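PDB 6JDR: PP1b from Porcine reproductive and respiratory syndrome virus, which probably unwinds RNA and DNA duplexes with 5' to 3' polarity, driven by ATP hydrolysis, as the zinc-binding helicase piece of the viral replicase polyprotein. Local coordinates for residues A[177-190]-A[197-211]. The protein carries 1 engineered substitution. Residues are numbered along the deposited sequence; the frame is centred on the assembly and turned at random.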
loop_
_atom_site.group_PDB
_atom_site.type_symbol
_atom_site.label_atom_id
_atom_site.label_comp_id
_atom_site.label_asym_id
_atom_site.label_seq_id
_atom_site.Cartn_x
_atom_site.Cartn_y
_atom_site.Cartn_z
ATOM N N MET A 177 -4.552 3.183 14.691
ATOM C CA MET A 177 -4.460 4.611 14.393
ATOM C C MET A 177 -3.387 5.300 15.237
ATOM O O MET A 177 -2.616 6.105 14.714
ATOM C CB MET A 177 -5.813 5.299 14.617
ATOM C CG MET A 177 -5.825 6.777 14.275
ATOM S SD MET A 177 -7.450 7.516 14.497
ATOM C CE MET A 177 -7.112 9.216 14.051
ATOM N N LEU A 178 -3.345 4.987 16.534
ATOM C CA LEU A 178 -2.349 5.566 17.442
ATOM C C LEU A 178 -0.940 5.076 17.116
ATOM O O LEU A 178 0.011 5.860 17.114
ATOM C CB LEU A 178 -2.692 5.245 18.903
ATOM C CG LEU A 178 -1.802 5.855 19.998
ATOM C CD1 LEU A 178 -1.722 7.372 19.881
ATOM C CD2 LEU A 178 -2.317 5.456 21.375
ATOM N N ASP A 179 -0.811 3.780 16.847
ATOM C CA ASP A 179 0.467 3.200 16.446
ATOM C C ASP A 179 1.005 3.897 15.198
ATOM O O ASP A 179 2.178 4.267 15.142
ATOM C CB ASP A 179 0.318 1.698 16.172
ATOM C CG ASP A 179 0.006 0.893 17.425
ATOM O OD1 ASP A 179 0.187 1.412 18.550
ATOM O OD2 ASP A 179 -0.420 -0.273 17.278
ATOM N N MET A 180 0.134 4.084 14.209
ATOM C CA MET A 180 0.516 4.713 12.948
ATOM C C MET A 180 0.939 6.164 13.158
ATOM O O MET A 180 1.938 6.605 12.593
ATOM C CB MET A 180 -0.642 4.646 11.946
ATOM C CG MET A 180 -0.296 5.081 10.526
ATOM S SD MET A 180 0.673 3.864 9.608
ATOM C CE MET A 180 2.343 4.446 9.880
ATOM N N ILE A 181 0.178 6.898 13.966
ATOM C CA ILE A 181 0.481 8.304 14.257
ATOM C C ILE A 181 1.859 8.460 14.910
ATOM O O ILE A 181 2.594 9.391 14.588
ATOM C CB ILE A 181 -0.613 8.951 15.145
ATOM C CG1 ILE A 181 -1.890 9.167 14.330
ATOM C CG2 ILE A 181 -0.151 10.293 15.710
ATOM C CD1 ILE A 181 -3.126 9.392 15.173
ATOM N N ARG A 182 2.198 7.548 15.817
ATOM C CA ARG A 182 3.501 7.566 16.479
ATOM C C ARG A 182 4.642 7.223 15.521
ATOM O O ARG A 182 5.728 7.786 15.626
ATOM C CB ARG A 182 3.511 6.597 17.669
ATOM C CG ARG A 182 2.692 7.074 18.860
ATOM C CD ARG A 182 2.409 5.939 19.831
ATOM N NE ARG A 182 1.724 6.394 21.042
ATOM C CZ ARG A 182 1.245 5.586 21.987
ATOM N NH1 ARG A 182 1.363 4.266 21.876
ATOM N NH2 ARG A 182 0.640 6.101 23.053
ATOM N N ALA A 183 4.395 6.295 14.597
ATOM C CA ALA A 183 5.407 5.876 13.626
ATOM C C ALA A 183 5.688 6.957 12.585
ATOM O O ALA A 183 6.813 7.084 12.108
ATOM C CB ALA A 183 4.983 4.586 12.941
ATOM N N LEU A 184 4.666 7.728 12.231
ATOM C CA LEU A 184 4.825 8.819 11.272
ATOM C C LEU A 184 5.506 10.028 11.900
ATOM O O LEU A 184 6.283 10.716 11.238
ATOM C CB LEU A 184 3.469 9.241 10.703
ATOM C CG LEU A 184 2.750 8.212 9.827
ATOM C CD1 LEU A 184 1.299 8.615 9.622
ATOM C CD2 LEU A 184 3.450 8.047 8.487
ATOM N N GLY A 185 5.204 10.297 13.167
ATOM C CA GLY A 185 5.733 11.472 13.854
ATOM C C GLY A 185 4.906 12.712 13.569
ATOM O O GLY A 185 4.314 13.287 14.482
ATOM N N THR A 186 4.869 13.122 12.301
ATOM C CA THR A 186 4.124 14.308 11.877
ATOM C C THR A 186 3.037 13.919 10.869
ATOM O O THR A 186 3.339 13.395 9.793
ATOM C CB THR A 186 5.066 15.354 11.235
ATOM O OG1 THR A 186 6.319 15.378 11.935
ATOM C CG2 THR A 186 4.446 16.748 11.268
ATOM N N CYS A 187 1.778 14.179 11.223
ATOM C CA CYS A 187 0.633 13.819 10.379
ATOM C C CYS A 187 -0.628 14.569 10.801
ATOM O O CYS A 187 -0.683 15.127 11.898
ATOM C CB CYS A 187 0.382 12.313 10.452
ATOM S SG CYS A 187 0.235 11.662 12.130
ATOM N N ARG A 188 -1.634 14.588 9.926
ATOM C CA ARG A 188 -2.945 15.151 10.270
ATOM C C ARG A 188 -3.918 14.062 10.710
ATOM O O ARG A 188 -3.837 12.925 10.253
ATOM C CB ARG A 188 -3.549 15.933 9.098
ATOM C CG ARG A 188 -2.905 17.294 8.859
ATOM C CD ARG A 188 -2.149 17.354 7.544
ATOM N NE ARG A 188 -2.998 17.790 6.435
ATOM C CZ ARG A 188 -2.609 17.843 5.162
ATOM N NH1 ARG A 188 -1.381 17.474 4.809
ATOM N NH2 ARG A 188 -3.457 18.262 4.230
ATOM N N PHE A 189 -4.830 14.426 11.605
ATOM C CA PHE A 189 -5.901 13.535 12.037
ATOM C C PHE A 189 -6.908 14.258 12.921
ATOM O O PHE A 189 -6.647 15.356 13.415
ATOM C CB PHE A 189 -5.350 12.315 12.788
ATOM C CG PHE A 189 -4.466 12.660 13.954
ATOM C CD1 PHE A 189 -5.010 12.928 15.204
ATOM C CD2 PHE A 189 -3.087 12.689 13.811
ATOM C CE1 PHE A 189 -4.195 13.235 16.284
ATOM C CE2 PHE A 189 -2.266 12.993 14.887
ATOM C CZ PHE A 189 -2.821 13.267 16.124
ATOM N N ASN A 190 -8.064 13.628 13.096
ATOM C CA ASN A 190 -9.053 14.053 14.073
ATOM C C ASN A 190 -9.177 12.948 15.107
ATOM O O ASN A 190 -9.484 11.807 14.759
ATOM C CB ASN A 190 -10.406 14.285 13.402
ATOM C CG ASN A 190 -10.371 15.408 12.381
ATOM O OD1 ASN A 190 -9.872 16.501 12.657
ATOM N ND2 ASN A 190 -10.911 15.149 11.198
ATOM N N LEU A 197 -7.711 6.176 24.644
ATOM C CA LEU A 197 -6.266 6.270 24.446
ATOM C C LEU A 197 -5.818 7.715 24.614
ATOM O O LEU A 197 -6.633 8.633 24.558
ATOM C CB LEU A 197 -5.886 5.785 23.047
ATOM C CG LEU A 197 -6.474 4.455 22.576
ATOM C CD1 LEU A 197 -5.942 4.121 21.194
ATOM C CD2 LEU A 197 -6.160 3.334 23.554
ATOM N N GLN A 198 -4.520 7.906 24.820
ATOM C CA GLN A 198 -3.937 9.240 24.915
ATOM C C GLN A 198 -3.346 9.621 23.562
ATOM O O GLN A 198 -2.233 9.217 23.222
ATOM C CB GLN A 198 -2.855 9.279 26.001
ATOM C CG GLN A 198 -3.309 8.791 27.371
ATOM C CD GLN A 198 -4.442 9.616 27.956
ATOM O OE1 GLN A 198 -4.599 10.797 27.636
ATOM N NE2 GLN A 198 -5.237 8.998 28.828
ATOM N N PHE A 199 -4.107 10.383 22.786
ATOM C CA PHE A 199 -3.658 10.824 21.467
ATOM C C PHE A 199 -2.805 12.079 21.602
ATOM O O PHE A 199 -3.145 12.969 22.384
ATOM C CB PHE A 199 -4.851 11.131 20.554
ATOM C CG PHE A 199 -5.411 9.927 19.845
ATOM C CD1 PHE A 199 -6.334 9.099 20.470
ATOM C CD2 PHE A 199 -5.036 9.642 18.536
ATOM C CE1 PHE A 199 -6.861 8.001 19.812
ATOM C CE2 PHE A 199 -5.560 8.546 17.873
ATOM C CZ PHE A 199 -6.475 7.724 18.511
ATOM N N PRO A 200 -1.696 12.158 20.841
ATOM C CA PRO A 200 -0.963 13.420 20.716
ATOM C C PRO A 200 -1.763 14.503 19.999
ATOM O O PRO A 200 -2.906 14.277 19.594
ATOM C CB PRO A 200 0.255 13.041 19.868
ATOM C CG PRO A 200 0.439 11.586 20.091
ATOM C CD PRO A 200 -0.944 11.029 20.264
ATOM N N ALA A 201 -1.155 15.673 19.845
ATOM C CA ALA A 201 -1.762 16.754 19.086
ATOM C C ALA A 201 -1.514 16.518 17.592
ATOM O O ALA A 201 -0.428 16.078 17.207
ATOM C CB ALA A 201 -1.183 18.092 19.520
ATOM N N PRO A 202 -2.522 16.800 16.749
ATOM C CA PRO A 202 -2.352 16.661 15.306
ATOM C C PRO A 202 -1.547 17.806 14.695
ATOM O O PRO A 202 -1.763 18.971 15.038
ATOM C CB PRO A 202 -3.789 16.690 14.784
ATOM C CG PRO A 202 -4.526 17.520 15.773
ATOM C CD PRO A 202 -3.884 17.243 17.102
ATOM N N SER A 203 -0.639 17.468 13.783
ATOM C CA SER A 203 0.170 18.461 13.081
ATOM C C SER A 203 -0.642 19.207 12.022
ATOM O O SER A 203 -1.794 18.866 11.742
ATOM C CB SER A 203 1.375 17.787 12.427
ATOM O OG SER A 203 2.076 16.989 13.365
ATOM N N ARG A 204 -0.026 20.233 11.442
ATOM C CA ARG A 204 -0.648 21.031 10.385
ATOM C C ARG A 204 -0.387 20.432 9.002
ATOM O O ARG A 204 -1.207 20.578 8.091
ATOM C CB ARG A 204 -0.124 22.470 10.433
ATOM C CG ARG A 204 -0.278 23.165 11.783
ATOM C CD ARG A 204 -1.725 23.223 12.260
ATOM N NE ARG A 204 -2.638 23.767 11.251
ATOM C CZ ARG A 204 -2.756 25.060 10.938
ATOM N NH1 ARG A 204 -2.016 25.984 11.545
ATOM N NH2 ARG A 204 -3.623 25.433 10.002
ATOM N N THR A 205 0.759 19.769 8.852
ATOM C CA THR A 205 1.139 19.123 7.598
ATOM C C THR A 205 1.431 17.638 7.814
ATOM O O THR A 205 1.529 17.175 8.954
ATOM C CB THR A 205 2.389 19.787 6.994
ATOM O OG1 THR A 205 3.470 19.714 7.933
ATOM C CG2 THR A 205 2.109 21.246 6.651
ATOM N N GLY A 206 1.570 16.908 6.709
ATOM C CA GLY A 206 1.848 15.469 6.738
ATOM C C GLY A 206 0.691 14.645 6.196
ATOM O O GLY A 206 -0.376 15.187 5.896
ATOM N N PRO A 207 0.893 13.324 6.061
ATOM C CA PRO A 207 -0.178 12.446 5.591
ATOM C C PRO A 207 -1.331 12.368 6.585
ATOM O O PRO A 207 -1.108 12.461 7.788
ATOM C CB PRO A 207 0.508 11.080 5.472
ATOM C CG PRO A 207 1.691 11.153 6.372
ATOM C CD PRO A 207 2.130 12.583 6.371
ATOM N N TRP A 208 -2.551 12.210 6.082
ATOM C CA TRP A 208 -3.711 12.014 6.945
ATOM C C TRP A 208 -3.732 10.588 7.495
ATOM O O TRP A 208 -3.384 9.640 6.792
ATOM C CB TRP A 208 -5.006 12.287 6.184
ATOM C CG TRP A 208 -5.363 13.732 6.097
ATOM C CD1 TRP A 208 -4.962 14.619 5.141
ATOM C CD2 TRP A 208 -6.206 14.462 6.997
ATOM N NE1 TRP A 208 -5.501 15.860 5.392
ATOM C CE2 TRP A 208 -6.270 15.791 6.524
ATOM C CE3 TRP A 208 -6.914 14.122 8.158
ATOM C CZ2 TRP A 208 -7.012 16.783 7.172
ATOM C CZ3 TRP A 208 -7.654 15.109 8.803
ATOM C CH2 TRP A 208 -7.696 16.425 8.307
ATOM N N VAL A 209 -4.126 10.450 8.759
ATOM C CA VAL A 209 -4.397 9.144 9.358
ATOM C C VAL A 209 -5.876 9.108 9.728
ATOM O O VAL A 209 -6.316 9.827 10.629
ATOM C CB VAL A 209 -3.536 8.881 10.603
ATOM C CG1 VAL A 209 -3.728 7.450 11.084
ATOM C CG2 VAL A 209 -2.068 9.143 10.294
ATOM N N ARG A 210 -6.633 8.279 9.011
ATOM C CA ARG A 210 -8.085 8.248 9.121
ATOM C C ARG A 210 -8.547 6.885 9.616
ATOM O O ARG A 210 -8.052 5.850 9.167
ATOM C CB ARG A 210 -8.726 8.559 7.766
ATOM C CG ARG A 210 -8.426 9.954 7.228
ATOM C CD ARG A 210 -9.349 11.012 7.817
ATOM N NE ARG A 210 -10.707 10.930 7.279
ATOM C CZ ARG A 210 -11.708 11.731 7.640
ATOM N N ILE A 211 -9.489 6.896 10.557
ATOM C CA ILE A 211 -10.108 5.671 11.043
ATOM C C ILE A 211 -10.948 5.099 9.903
ATOM O O ILE A 211 -11.674 5.835 9.234
ATOM C CB ILE A 211 -10.955 5.920 12.320
ATOM C CG1 ILE A 211 -11.320 4.602 13.007
ATOM C CG2 ILE A 211 -12.216 6.723 12.019
ATOM C CD1 ILE A 211 -10.174 3.969 13.766
HETATM O O HOH W 1 -8.486 11.536 11.163
#
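V209 meets M177, I181 and L184 along one side of helix 174-184, where a beta-alpha-beta unit of the superfamily 1 helicase core runs from strand 168-171 through this helix to the edge strand 208-211. Helix 177-184 and strand 208-211 lie antiparallel (175°), their axes 9.0 Å apart at closest approach. V209 splits its branches: CG1 sits beside M177 CG, while CG2 reaches tip to tip to L184 CD1 (3.5 Å). F189 lies between I181 and P202. With chi1 at 55°, CG tucks in over its own backbone and the ring is set with I181 CD1 centred over one face and P202 CB over the other, 3.7 Å from the centroid in a CH-pi contact. P200 O lies at the ring edge. The same I181 CD1 also meets the edge of F199 at CE2 (3.7 Å), and the extended M177 chain crosses F199 at about a right angle, giving an oblique Met-aromatic contact. L178 CD1 lies above the rim of one F199 face; its CD2 rests against L197. Backbone bonds join the two segments: S203 N donates to C187 O, and R188 pairs with W208 in a single bridge, its N donating to P207 O and its O accepting from V209 N nearly straight on (2.9 Å). A water spans N190 N and V209 O. R188 CB stands over the six-membered ring of W208 in a CH-pi contact, 3.7 Å from its centroid. Bends at chi2 and chi3 then fold the arginine so that W208 NE1 and CD1 lie over one face of the guanidinium, CD1 toward its rim, and NH1 makes a weak hydrogen bond to G206 O (2.7 Å).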